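Local coordinates for putative polysaccharide biosynthesis protein with aminopeptidase-like domain (Clostridium acetobutylicum, PDB 3K9T) that binds one zinc ion per subunit and may act in the biosynthesis of modified polysaccharides, with no peptidase activity expected despite its aminopeptidase-like domain, at residues E180-T185 and I245-V250; Y218-L223 and Y351-N356. All blocks are in the same frame, centred on the assembly; numbering follows the deposited sequence.

Contact 1. Residues E180-T185 and I245-V250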
ATOM      1  N   GLU A 180      12.021  30.272   9.973  1.00 29.28           N
ATOM      2  CA  GLU A 180      11.489  28.928  10.119  1.00 30.34           C
ATOM      3  C   GLU A 180      12.420  28.199  11.043  1.00 29.32           C
ATOM      4  O   GLU A 180      13.638  28.342  10.968  1.00 28.84           O
ATOM      5  CB  GLU A 180      11.365  28.233   8.794  1.00 33.26           C
ATOM      6  CG  GLU A 180      10.183  28.720   8.021  1.00 40.33           C
ATOM      7  CD  GLU A 180      10.383  28.564   6.548  1.00 53.51           C
ATOM      8  OE1 GLU A 180      10.388  27.398   6.066  1.00 47.36           O
ATOM      9  OE2 GLU A 180      10.543  29.628   5.896  1.00 61.23           O
ATOM     10  N   GLU A 181      11.829  27.415  11.918  1.00 26.14           N
ATOM     11  CA  GLU A 181      12.512  26.988  13.085  1.00 26.04           C
ATOM     12  C   GLU A 181      12.453  25.482  13.247  1.00 26.79           C
ATOM     13  O   GLU A 181      11.418  24.856  12.973  1.00 26.41           O
ATOM     14  CB  GLU A 181      11.806  27.667  14.248  1.00 27.15           C
ATOM     15  CG  GLU A 181      12.530  27.663  15.521  1.00 25.35           C
ATOM     16  CD  GLU A 181      11.789  28.438  16.583  1.00 32.46           C
ATOM     17  OE1 GLU A 181      11.544  29.655  16.400  1.00 31.27           O
ATOM     18  OE2 GLU A 181      11.483  27.830  17.627  1.00 35.25           O
ATOM     19  N   ILE A 182      13.572  24.909  13.671  1.00 24.54           N
ATOM     20  CA  ILE A 182      13.639  23.502  14.029  1.00 25.11           C
ATOM     21  C   ILE A 182      13.751  23.517  15.580  1.00 27.59           C
ATOM     22  O   ILE A 182      14.588  24.264  16.124  1.00 26.51           O
ATOM     23  CB  ILE A 182      14.859  22.806  13.391  1.00 25.28           C
ATOM     24  CG1 ILE A 182      14.875  22.997  11.862  1.00 25.30           C
ATOM     25  CG2 ILE A 182      14.968  21.356  13.853  1.00 16.50           C
ATOM     26  CD1 ILE A 182      13.688  22.446  11.069  1.00 27.49           C
ATOM     27  N   LEU A 183      12.891  22.740  16.261  1.00 25.86           N
ATOM     28  CA  LEU A 183      12.807  22.680  17.724  1.00 24.08           C
ATOM     29  C   LEU A 183      13.379  21.358  18.244  1.00 26.07           C
ATOM     30  O   LEU A 183      12.992  20.279  17.794  1.00 25.55           O
ATOM     31  CB  LEU A 183      11.339  22.813  18.164  1.00 24.55           C
ATOM     32  CG  LEU A 183      10.982  22.814  19.679  1.00 27.30           C
ATOM     33  CD1 LEU A 183      11.493  24.084  20.490  1.00 18.88           C
ATOM     34  CD2 LEU A 183       9.482  22.592  19.865  1.00 19.68           C
ATOM     35  N   LEU A 184      14.311  21.437  19.188  1.00 25.71           N
ATOM     36  CA  LEU A 184      14.897  20.246  19.767  1.00 26.41           C
ATOM     37  C   LEU A 184      14.702  20.386  21.256  1.00 26.49           C
ATOM     38  O   LEU A 184      15.219  21.318  21.843  1.00 27.07           O
ATOM     39  CB  LEU A 184      16.384  20.153  19.409  1.00 28.00           C
ATOM     40  CG  LEU A 184      16.610  20.009  17.899  1.00 28.98           C
ATOM     41  CD1 LEU A 184      18.037  20.204  17.569  1.00 21.19           C
ATOM     42  CD2 LEU A 184      16.167  18.635  17.444  1.00 34.81           C
ATOM     43  N   THR A 185      13.951  19.475  21.865  1.00 24.71           N
ATOM     44  CA  THR A 185      13.604  19.605  23.263  1.00 23.11           C
ATOM     45  C   THR A 185      14.109  18.411  24.046  1.00 23.89           C
ATOM     46  O   THR A 185      14.288  17.321  23.496  1.00 25.08           O
ATOM     47  CB  THR A 185      12.066  19.715  23.444  1.00 24.25           C
ATOM     48  OG1 THR A 185      11.458  18.409  23.446  1.00 26.02           O
ATOM     49  CG2 THR A 185      11.460  20.559  22.340  1.00 19.60           C
ATOM     50  N   ILE A 245       7.579  27.018  13.741  1.00 22.18           N
ATOM     51  CA  ILE A 245       8.226  25.726  14.009  1.00 22.44           C
ATOM     52  C   ILE A 245       7.861  24.708  12.919  1.00 23.61           C
ATOM     53  O   ILE A 245       6.747  24.197  12.848  1.00 23.82           O
ATOM     54  CB  ILE A 245       7.897  25.222  15.406  1.00 22.38           C
ATOM     55  CG1 ILE A 245       8.395  26.256  16.428  1.00 19.96           C
ATOM     56  CG2 ILE A 245       8.519  23.848  15.622  1.00 18.08           C
ATOM     57  CD1 ILE A 245       7.741  26.121  17.799  1.00 22.39           C
ATOM     58  N   LYS A 246       8.821  24.443  12.043  1.00 25.96           N
ATOM     59  CA  LYS A 246       8.581  23.641  10.850  1.00 26.20           C
ATOM     60  C   LYS A 246       8.616  22.179  11.243  1.00 23.60           C
ATOM     61  O   LYS A 246       7.885  21.395  10.715  1.00 24.21           O
ATOM     62  CB  LYS A 246       9.651  23.940   9.781  1.00 26.04           C
ATOM     63  CG  LYS A 246       9.190  23.867   8.300  1.00 40.47           C
ATOM     64  CD  LYS A 246      10.329  23.350   7.304  1.00 51.32           C
ATOM     65  CE  LYS A 246      10.458  24.053   5.904  1.00 46.50           C
ATOM     66  NZ  LYS A 246       9.217  24.505   5.208  1.00 52.00           N
HETATM   67  N   MSE A 247       9.480  21.837  12.184  1.00 23.16           N
HETATM   68  CA  MSE A 247       9.671  20.471  12.609  1.00 24.09           C
HETATM   69  C   MSE A 247      10.396  20.419  13.966  1.00 24.85           C
HETATM   70  O   MSE A 247      10.912  21.413  14.459  1.00 23.75           O
HETATM   71  CB  MSE A 247      10.393  19.658  11.522  1.00 25.11           C
HETATM   72  CG  MSE A 247      11.756  20.156  11.029  1.00 30.42           C
HETATM   73 SE   MSE A 247      12.315  19.168   9.436  0.75 16.17          SE
HETATM   74  CE  MSE A 247      12.258  20.502   8.026  1.00 27.89           C
ATOM     75  N   GLY A 248      10.386  19.261  14.602  1.00 25.20           N
ATOM     76  CA  GLY A 248      11.028  19.138  15.894  1.00 25.61           C
ATOM     77  C   GLY A 248      11.306  17.714  16.298  1.00 23.79           C
ATOM     78  O   GLY A 248      10.729  16.802  15.745  1.00 24.21           O
ATOM     79  N   LEU A 249      12.205  17.545  17.264  1.00 21.98           N
ATOM     80  CA  LEU A 249      12.550  16.244  17.804  1.00 22.33           C
ATOM     81  C   LEU A 249      12.681  16.332  19.320  1.00 23.24           C
ATOM     82  O   LEU A 249      13.280  17.269  19.809  1.00 23.86           O
ATOM     83  CB  LEU A 249      13.889  15.752  17.208  1.00 24.60           C
ATOM     84  CG  LEU A 249      13.950  15.228  15.773  1.00 21.46           C
ATOM     85  CD1 LEU A 249      15.388  15.004  15.363  1.00 16.88           C
ATOM     86  CD2 LEU A 249      13.129  13.958  15.631  1.00 13.89           C
ATOM     87  N   VAL A 250      12.123  15.368  20.054  1.00 24.25           N
ATOM     88  CA  VAL A 250      12.324  15.267  21.485  1.00 24.02           C
ATOM     89  C   VAL A 250      13.452  14.210  21.704  1.00 26.68           C
ATOM     90  O   VAL A 250      13.359  13.055  21.269  1.00 25.25           O
ATOM     91  CB  VAL A 250      11.047  14.835  22.217  1.00 25.56           C
ATOM     92  CG1 VAL A 250      11.350  14.576  23.684  1.00 26.60           C
ATOM     93  CG2 VAL A 250       9.883  15.854  22.040  1.00 17.85           C
TER
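Strands 181-185 and 245-250 run side by side and parallel, their axes 4.6 Å apart at closest approach and turned by only 15°. A beta bulge interrupts the pairing near its start: Glu181 lies level with Ile245, but Ile182 with Met247 (selenomethionine here), the extra residue being Lys246, whose N reaches Glu181 O at 2.8 Å. Beyond it the ladder is regular. Leu183 bonds through both backbone groups, its N to Met247 O and its O to Leu249 N (2.9 Å), and Thr185 N closes the series on Leu249 O. The side chain of Lys246 reaches back to Glu180, NZ to OE1 3.2 Å, a salt bridge that is weak as a hydrogen bond. Glu181 stands with CG anti to its own N (chi1 -165°), which sets OE2 against Ile245 CG1 at 3.7 Å; the same oxygen makes a salt bridge with Arg221. Leu183 CB follows on this face, touching Ile245 CG2, and Thr185 OG1 lies 3.3 Å from Val250 CG2. On the other face Leu184 and Leu249 lie alongside each other, pointing the same way, CD2 to CB 3.7 Å. Ile182, Met247 and Leu249 there meet helix 336-355, and Met247 and Leu249 also helix 271-282. Within the mixed sheet the pair is central, with strand 219-225 beside 181-187 and strand 311-315 beside 245-250.

Contact 2. Residues Y218-L223 and Y351-N356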
ATOM      1  N   TYR A 218      18.061  27.442   8.623  1.00 25.30           N
ATOM      2  CA  TYR A 218      17.013  27.464   9.611  1.00 26.51           C
ATOM      3  C   TYR A 218      17.476  28.018  10.968  1.00 23.58           C
ATOM      4  O   TYR A 218      18.672  28.079  11.269  1.00 21.25           O
ATOM      5  CB  TYR A 218      16.423  26.075   9.806  1.00 26.44           C
ATOM      6  CG  TYR A 218      15.661  25.551   8.622  1.00 31.79           C
ATOM      7  CD1 TYR A 218      14.385  26.004   8.338  1.00 41.44           C
ATOM      8  CD2 TYR A 218      16.204  24.579   7.802  1.00 34.08           C
ATOM      9  CE1 TYR A 218      13.677  25.509   7.256  1.00 46.35           C
ATOM     10  CE2 TYR A 218      15.512  24.093   6.729  1.00 42.28           C
ATOM     11  CZ  TYR A 218      14.247  24.543   6.463  1.00 42.58           C
ATOM     12  OH  TYR A 218      13.571  24.014   5.400  1.00 50.46           O
ATOM     13  N   SER A 219      16.487  28.466  11.735  1.00 22.73           N
ATOM     14  CA  SER A 219      16.667  28.876  13.101  1.00 24.80           C
ATOM     15  C   SER A 219      16.456  27.626  13.916  1.00 25.22           C
ATOM     16  O   SER A 219      15.734  26.733  13.486  1.00 27.27           O
ATOM     17  CB  SER A 219      15.669  29.956  13.499  1.00 25.90           C
ATOM     18  OG  SER A 219      16.003  31.190  12.882  1.00 25.73           O
ATOM     19  N   TYR A 220      17.137  27.553  15.057  1.00 24.79           N
ATOM     20  CA  TYR A 220      17.089  26.403  15.922  1.00 24.53           C
ATOM     21  C   TYR A 220      16.821  26.839  17.349  1.00 22.14           C
ATOM     22  O   TYR A 220      17.447  27.766  17.827  1.00 21.62           O
ATOM     23  CB  TYR A 220      18.410  25.627  15.832  1.00 25.64           C
ATOM     24  CG  TYR A 220      18.574  24.922  14.530  1.00 26.79           C
ATOM     25  CD1 TYR A 220      18.987  25.626  13.394  1.00 24.51           C
ATOM     26  CD2 TYR A 220      18.311  23.543  14.415  1.00 27.50           C
ATOM     27  CE1 TYR A 220      19.130  24.990  12.181  1.00 23.95           C
ATOM     28  CE2 TYR A 220      18.458  22.877  13.191  1.00 26.19           C
ATOM     29  CZ  TYR A 220      18.846  23.622  12.069  1.00 29.34           C
ATOM     30  OH  TYR A 220      19.000  23.018  10.845  1.00 31.88           O
ATOM     31  N   ARG A 221      15.883  26.169  18.011  1.00 20.26           N
ATOM     32  CA  ARG A 221      15.569  26.437  19.399  1.00 20.44           C
ATOM     33  C   ARG A 221      15.744  25.187  20.204  1.00 22.65           C
ATOM     34  O   ARG A 221      15.271  24.123  19.822  1.00 22.18           O
ATOM     35  CB  ARG A 221      14.149  26.896  19.538  1.00 21.63           C
ATOM     36  CG  ARG A 221      13.748  27.344  20.953  1.00 22.60           C
ATOM     37  CD  ARG A 221      12.257  27.776  20.995  1.00 23.33           C
ATOM     38  NE  ARG A 221      11.993  28.798  19.983  1.00 25.46           N
ATOM     39  CZ  ARG A 221      12.344  30.085  20.088  1.00 29.81           C
ATOM     40  NH1 ARG A 221      12.938  30.537  21.176  1.00 33.75           N
ATOM     41  NH2 ARG A 221      12.081  30.945  19.102  1.00 29.17           N
ATOM     42  N   PHE A 222      16.407  25.315  21.350  1.00 25.19           N
ATOM     43  CA  PHE A 222      16.663  24.166  22.188  1.00 23.87           C
ATOM     44  C   PHE A 222      16.001  24.409  23.529  1.00 23.43           C
ATOM     45  O   PHE A 222      16.366  25.336  24.214  1.00 23.63           O
ATOM     46  CB  PHE A 222      18.143  23.998  22.379  1.00 24.64           C
ATOM     47  CG  PHE A 222      18.908  23.872  21.130  1.00 27.11           C
ATOM     48  CD1 PHE A 222      19.242  25.001  20.391  1.00 30.99           C
ATOM     49  CD2 PHE A 222      19.356  22.632  20.706  1.00 30.74           C
ATOM     50  CE1 PHE A 222      19.990  24.899  19.208  1.00 31.56           C
ATOM     51  CE2 PHE A 222      20.102  22.513  19.535  1.00 34.73           C
ATOM     52  CZ  PHE A 222      20.417  23.656  18.776  1.00 33.92           C
ATOM     53  N   LEU A 223      15.048  23.557  23.900  1.00 24.63           N
ATOM     54  CA  LEU A 223      14.282  23.699  25.136  1.00 23.98           C
ATOM     55  C   LEU A 223      14.713  22.651  26.146  1.00 23.31           C
ATOM     56  O   LEU A 223      14.723  21.464  25.840  1.00 23.55           O
ATOM     57  CB  LEU A 223      12.796  23.555  24.843  1.00 22.33           C
ATOM     58  CG  LEU A 223      11.891  23.758  26.038  1.00 26.29           C
ATOM     59  CD1 LEU A 223      11.985  25.203  26.534  1.00 24.31           C
ATOM     60  CD2 LEU A 223      10.480  23.389  25.634  1.00 21.82           C
ATOM     61  N   TYR A 351      22.043  18.145   8.987  1.00 23.20           N
ATOM     62  CA  TYR A 351      22.625  18.321   7.649  1.00 22.69           C
ATOM     63  C   TYR A 351      21.557  18.087   6.566  1.00 26.40           C
ATOM     64  O   TYR A 351      21.490  18.834   5.610  1.00 25.60           O
ATOM     65  CB  TYR A 351      23.801  17.355   7.433  1.00 31.76           C
ATOM     66  CG  TYR A 351      24.406  17.367   6.033  1.00 18.33           C
ATOM     67  CD1 TYR A 351      23.818  16.657   4.974  1.00 17.50           C
ATOM     68  CD2 TYR A 351      25.571  18.068   5.771  1.00 15.42           C
ATOM     69  CE1 TYR A 351      24.382  16.668   3.707  1.00 23.70           C
ATOM     70  CE2 TYR A 351      26.153  18.077   4.492  1.00 32.80           C
ATOM     71  CZ  TYR A 351      25.560  17.371   3.473  1.00 32.52           C
ATOM     72  OH  TYR A 351      26.121  17.391   2.219  1.00 22.62           O
ATOM     73  N   THR A 352      20.711  17.072   6.721  1.00 21.72           N
ATOM     74  CA  THR A 352      19.677  16.779   5.704  1.00 16.29           C
ATOM     75  C   THR A 352      18.601  17.885   5.667  1.00 22.65           C
ATOM     76  O   THR A 352      18.180  18.353   4.603  1.00 26.44           O
ATOM     77  CB  THR A 352      19.061  15.372   5.925  1.00 29.90           C
ATOM     78  OG1 THR A 352      20.111  14.396   6.012  1.00 22.22           O
ATOM     79  CG2 THR A 352      18.132  14.994   4.784  1.00 12.10           C
ATOM     80  N   ILE A 353      18.166  18.304   6.842  1.00 23.81           N
ATOM     81  CA  ILE A 353      17.187  19.366   6.960  1.00 22.49           C
ATOM     82  C   ILE A 353      17.680  20.595   6.229  1.00 44.45           C
ATOM     83  O   ILE A 353      16.948  21.201   5.469  1.00 22.03           O
ATOM     84  CB  ILE A 353      16.960  19.750   8.437  1.00 38.64           C
ATOM     85  CG1 ILE A 353      16.194  18.661   9.164  1.00 29.41           C
ATOM     86  CG2 ILE A 353      16.218  21.106   8.565  1.00 13.51           C
ATOM     87  CD1 ILE A 353      16.278  18.839  10.686  1.00 22.35           C
ATOM     88  N   GLU A 354      18.934  20.950   6.474  1.00 29.46           N
ATOM     89  CA  GLU A 354      19.514  22.171   5.926  1.00 32.73           C
ATOM     90  C   GLU A 354      19.725  22.140   4.415  1.00 21.84           C
ATOM     91  O   GLU A 354      19.492  23.130   3.743  1.00 32.29           O
ATOM     92  CB  GLU A 354      20.857  22.394   6.604  1.00 24.02           C
ATOM     93  CG  GLU A 354      20.747  22.881   8.015  1.00 26.38           C
ATOM     94  CD  GLU A 354      20.488  24.357   8.091  1.00 27.65           C
ATOM     95  OE1 GLU A 354      21.192  25.095   7.382  1.00 31.59           O
ATOM     96  OE2 GLU A 354      19.584  24.771   8.860  1.00 22.07           O
ATOM     97  N   ASN A 355      20.167  20.991   3.895  1.00 34.08           N
ATOM     98  CA  ASN A 355      20.470  20.831   2.469  1.00 24.13           C
ATOM     99  C   ASN A 355      19.371  20.236   1.587  1.00 25.45           C
ATOM    100  O   ASN A 355      19.645  19.887   0.438  1.00 27.00           O
ATOM    101  CB  ASN A 355      21.750  19.994   2.295  1.00 31.98           C
ATOM    102  CG  ASN A 355      22.983  20.703   2.822  1.00 32.30           C
ATOM    103  OD1 ASN A 355      23.302  21.796   2.379  1.00 35.78           O
ATOM    104  ND2 ASN A 355      23.686  20.073   3.776  1.00 38.90           N
ATOM    105  N   ASN A 356      18.149  20.120   2.104  1.00 23.38           N
ATOM    106  CA  ASN A 356      17.026  19.579   1.334  1.00 29.13           C
ATOM    107  C   ASN A 356      16.437  20.635   0.411  1.00 20.92           C
ATOM    108  O   ASN A 356      15.300  21.057   0.591  1.00 25.58           O
ATOM    109  CB  ASN A 356      15.907  19.035   2.254  1.00 20.39           C
ATOM    110  CG  ASN A 356      14.823  18.271   1.481  1.00 23.13           C
ATOM    111  OD1 ASN A 356      15.100  17.727   0.424  1.00 27.46           O
ATOM    112  ND2 ASN A 356      13.598  18.218   2.017  1.00 23.17           N
TER
HETATM  113  O   HOH W   1      14.344  21.500   5.057  1.00 32.51           O
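Tyr218 and Glu354 bring together the start of strand 219-225 and the last turn of helix 336-355, which packs on the central sheet of the aminopeptidase-like alpha/beta domain. Just ahead of the strand, Tyr218 N donates to Glu354 OE2 at 3.1 Å in a fairly straight bond (162°), meeting the oxygen on its syn side, somewhat out of the carboxylate plane. Lys217 N, one residue earlier, bonds to OE1, so the two oxygens of a single carboxylate hold consecutive backbone N-H groups. The Tyr218 ring stands nearly perpendicular to that carboxylate. Ile353 CG2 reaches its CD2-CE2 side from out of the ring plane, 3.6 Å from CD2, whereas Ile353 O lies near the plane at the ring edge, 3.5 Å from CE2. A water ties these two residues together: it accepts from Tyr218 OH at 2.7 Å and donates to Ile353 O, a carbonyl near the helix end. Ser219 turns from the helix, and its OG bonds to Gly176 N and Leu178 O. Tyr220 faces the helix again, and its OH donates to Glu354 OE2 at 2.7 Å, approaching from the anti side, with the acceptor in the ring plane. OE2 thus accepts two hydrogen bonds, one from a backbone N-H and one from a phenol, which would be expected to stabilise its negative charge. The bend at chi2 of Glu354 (-81°) brings the carboxylate to both donors, and its CG lies 3.3 Å from Tyr220 OH. The Tyr220 side chain also touches Leu211 of helix 194-211 and Ile182 of the neighbouring strand. Within the helix end, Asn355 ND2 makes a weak bond to Tyr351 O and sits over the centre of the Tyr351 ring, 3.1 Å above its plane.

How the contacts relate
The centres of contacts 1 and 2 lie 8 Å apart, and their segments alternate along the chain: 180-185, 218-223, 245-250, then 351-356. In the sheet, strands 219-225, 181-187 and 245-250 are consecutive neighbours, so strand 181-187 is paired on one side with a strand of contact 2 and on the other with its contact 1 partner. Ile182 N probably bonds to Ser219 O at 2.8 Å, and Tyr218 OH packs on Lys246 CE. Contact 1 builds the middle of the sheet, with the side chain of Val250 about 11 Å from the zinc ion; contact 2 fastens helix 336-355 onto the opposite, strand-start end, next to the winged helix-turn-helix region.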